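PDB 2CDQ: aspartokinase 1, chloroplastic from Arabidopsis thaliana, which catalyses the ATP-dependent phosphorylation of L-aspartate to 4-phospho-L-aspartate, the first step of lysine, threonine, methionine and isoleucine synthesis. Local coordinates for residues A[251-256]-A[306-311]. Numbering follows the deposited sequence.
Sequences VWKDVD and VRVKNS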
loop_
_atom_site.group_PDB
_atom_site.type_symbol
_atom_site.label_atom_id
_atom_site.label_comp_id
_atom_site.label_asym_id
_atom_site.label_seq_id
_atom_site.Cartn_x
_atom_site.Cartn_y
_atom_site.Cartn_z
ATOM N N VAL A 251 8.255 3.639 32.270
ATOM C CA VAL A 251 7.089 2.778 32.066
ATOM C C VAL A 251 7.411 1.399 32.635
ATOM O O VAL A 251 8.390 0.766 32.235
ATOM C CB VAL A 251 6.690 2.705 30.566
ATOM C CG1 VAL A 251 5.757 1.537 30.286
ATOM C CG2 VAL A 251 6.045 4.010 30.125
ATOM N N TRP A 252 6.593 0.945 33.579
ATOM C CA TRP A 252 6.858 -0.314 34.275
ATOM C C TRP A 252 6.147 -1.541 33.684
ATOM O O TRP A 252 4.976 -1.481 33.296
ATOM C CB TRP A 252 6.573 -0.160 35.770
ATOM C CG TRP A 252 7.585 0.723 36.457
ATOM C CD1 TRP A 252 7.558 2.087 36.552
ATOM C CD2 TRP A 252 8.780 0.300 37.124
ATOM N NE1 TRP A 252 8.660 2.537 37.238
ATOM C CE2 TRP A 252 9.426 1.461 37.599
ATOM C CE3 TRP A 252 9.367 -0.946 37.366
ATOM C CZ2 TRP A 252 10.631 1.409 38.303
ATOM C CZ3 TRP A 252 10.565 -0.994 38.067
ATOM C CH2 TRP A 252 11.183 0.175 38.526
ATOM N N LYS A 253 6.894 -2.643 33.609
ATOM C CA LYS A 253 6.410 -3.929 33.108
ATOM C C LYS A 253 6.911 -5.078 33.994
ATOM O O LYS A 253 7.656 -4.847 34.948
ATOM C CB LYS A 253 6.865 -4.148 31.660
ATOM C CG LYS A 253 6.106 -3.338 30.612
ATOM C CD LYS A 253 6.200 -3.984 29.237
ATOM C CE LYS A 253 5.209 -5.138 29.091
ATOM N NZ LYS A 253 5.433 -5.922 27.841
ATOM N N ASP A 254 6.511 -6.309 33.670
ATOM C CA ASP A 254 6.916 -7.492 34.441
ATOM C C ASP A 254 8.108 -8.260 33.853
ATOM O O ASP A 254 8.517 -9.295 34.392
ATOM C CB ASP A 254 5.725 -8.431 34.631
ATOM C CG ASP A 254 4.684 -7.863 35.575
ATOM O OD1 ASP A 254 5.059 -7.132 36.518
ATOM O OD2 ASP A 254 3.486 -8.154 35.377
ATOM N N VAL A 255 8.667 -7.738 32.762
ATOM C CA VAL A 255 9.823 -8.334 32.084
ATOM C C VAL A 255 10.921 -7.287 31.890
ATOM O O VAL A 255 10.695 -6.100 32.128
ATOM C CB VAL A 255 9.427 -8.915 30.723
ATOM C CG1 VAL A 255 8.549 -10.151 30.898
ATOM C CG2 VAL A 255 8.725 -7.859 29.886
ATOM N N ASP A 256 12.102 -7.713 31.448
ATOM C CA ASP A 256 13.247 -6.799 31.328
ATOM C C ASP A 256 13.194 -5.877 30.084
ATOM O O ASP A 256 14.025 -5.976 29.170
ATOM C CB ASP A 256 14.582 -7.569 31.419
ATOM C CG ASP A 256 14.801 -8.237 32.788
ATOM O OD1 ASP A 256 14.430 -7.649 33.825
ATOM O OD2 ASP A 256 15.364 -9.352 32.828
ATOM N N VAL A 306 12.511 7.909 27.412
ATOM C CA VAL A 306 11.533 7.021 28.048
ATOM C C VAL A 306 12.233 5.716 28.423
ATOM O O VAL A 306 13.005 5.171 27.631
ATOM C CB VAL A 306 10.288 6.783 27.145
ATOM C CG1 VAL A 306 9.428 5.642 27.666
ATOM C CG2 VAL A 306 9.457 8.055 27.048
ATOM N N ARG A 307 11.987 5.243 29.643
ATOM C CA ARG A 307 12.590 4.000 30.126
ATOM C C ARG A 307 11.539 2.939 30.448
ATOM O O ARG A 307 10.542 3.220 31.121
ATOM C CB ARG A 307 13.465 4.258 31.355
ATOM C CG ARG A 307 14.329 3.064 31.755
ATOM C CD ARG A 307 15.169 3.379 32.977
ATOM N NE ARG A 307 16.127 4.450 32.717
ATOM C CZ ARG A 307 17.358 4.255 32.258
ATOM N NH1 ARG A 307 17.798 3.024 32.007
ATOM N NH2 ARG A 307 18.152 5.296 32.047
ATOM N N VAL A 308 11.774 1.723 29.966
ATOM C CA VAL A 308 10.885 0.609 30.262
ATOM C C VAL A 308 11.587 -0.321 31.246
ATOM O O VAL A 308 12.634 -0.897 30.931
ATOM C CB VAL A 308 10.435 -0.132 28.985
ATOM C CG1 VAL A 308 9.412 -1.193 29.320
ATOM C CG2 VAL A 308 9.846 0.848 27.986
ATOM N N LYS A 309 11.004 -0.445 32.441
ATOM C CA LYS A 309 11.627 -1.155 33.561
ATOM C C LYS A 309 10.856 -2.390 34.019
ATOM O O LYS A 309 9.648 -2.520 33.784
ATOM C CB LYS A 309 11.827 -0.214 34.751
ATOM C CG LYS A 309 12.769 0.942 34.480
ATOM C CD LYS A 309 13.258 1.591 35.757
ATOM C CE LYS A 309 14.493 0.890 36.300
ATOM N NZ LYS A 309 15.097 1.652 37.430
ATOM N N ASN A 310 11.575 -3.285 34.691
ATOM C CA ASN A 310 11.012 -4.515 35.227
ATOM C C ASN A 310 10.756 -4.388 36.729
ATOM O O ASN A 310 11.688 -4.184 37.505
ATOM C CB ASN A 310 11.969 -5.680 34.950
ATOM C CG ASN A 310 11.364 -7.031 35.276
ATOM O OD1 ASN A 310 10.172 -7.143 35.557
ATOM N ND2 ASN A 310 12.188 -8.070 35.235
ATOM N N SER A 311 9.495 -4.507 37.137
ATOM C CA SER A 311 9.152 -4.383 38.552
ATOM C C SER A 311 9.773 -5.505 39.381
ATOM O O SER A 311 9.997 -5.344 40.578
ATOM C CB SER A 311 7.636 -4.262 38.782
ATOM O OG SER A 311 6.884 -5.067 37.890
#
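Trp-252 and Lys-309 are bridged neighbours on parallel strands, their side chains running alongside each other. Lys-309 CB sits over the six-membered ring of Trp-252, 3.6 Å from its centroid, a CH-pi contact. With chi2 extended (-163°), Lys-309 lays CD 3.7 Å from Trp-252 CH2; the bend at chi3 then turns CE and NZ toward Pro-314 O, which accepts a hydrogen bond from NZ. Backbone bonds join the strands: Val-251 N to Arg-307 O, Lys-309 N to Val-251 O (2.9 Å) and Lys-253 N to Lys-309 O (2.8 Å). At the strand ends Lys-253 O takes two donors, Ser-311 N at 2.9 Å and Ser-311 OG at 3.0 Å, the hydroxyl from above the carbonyl plane. Loop 254-256 then bends across the end of strand 306-310, and Asn-310 ND2 donates to Asp-256 OD1 (2.7 Å) from above the carboxylate plane. Farther out, Phe-33 stacks on Trp-252, and Arg-43 makes a salt bridge with Asp-254 OD2. In the amino acid kinase domain's central sheet, Trp-252 is backbone-bonded to Lys-32, an ATP-binding residue by similarity, so the pair probably backs the nucleotide site. Lys-253 O thus holds Ser-311, while Asn-310 and Asn-313, both donating to Asp-256 OD1, fasten loop 254-256.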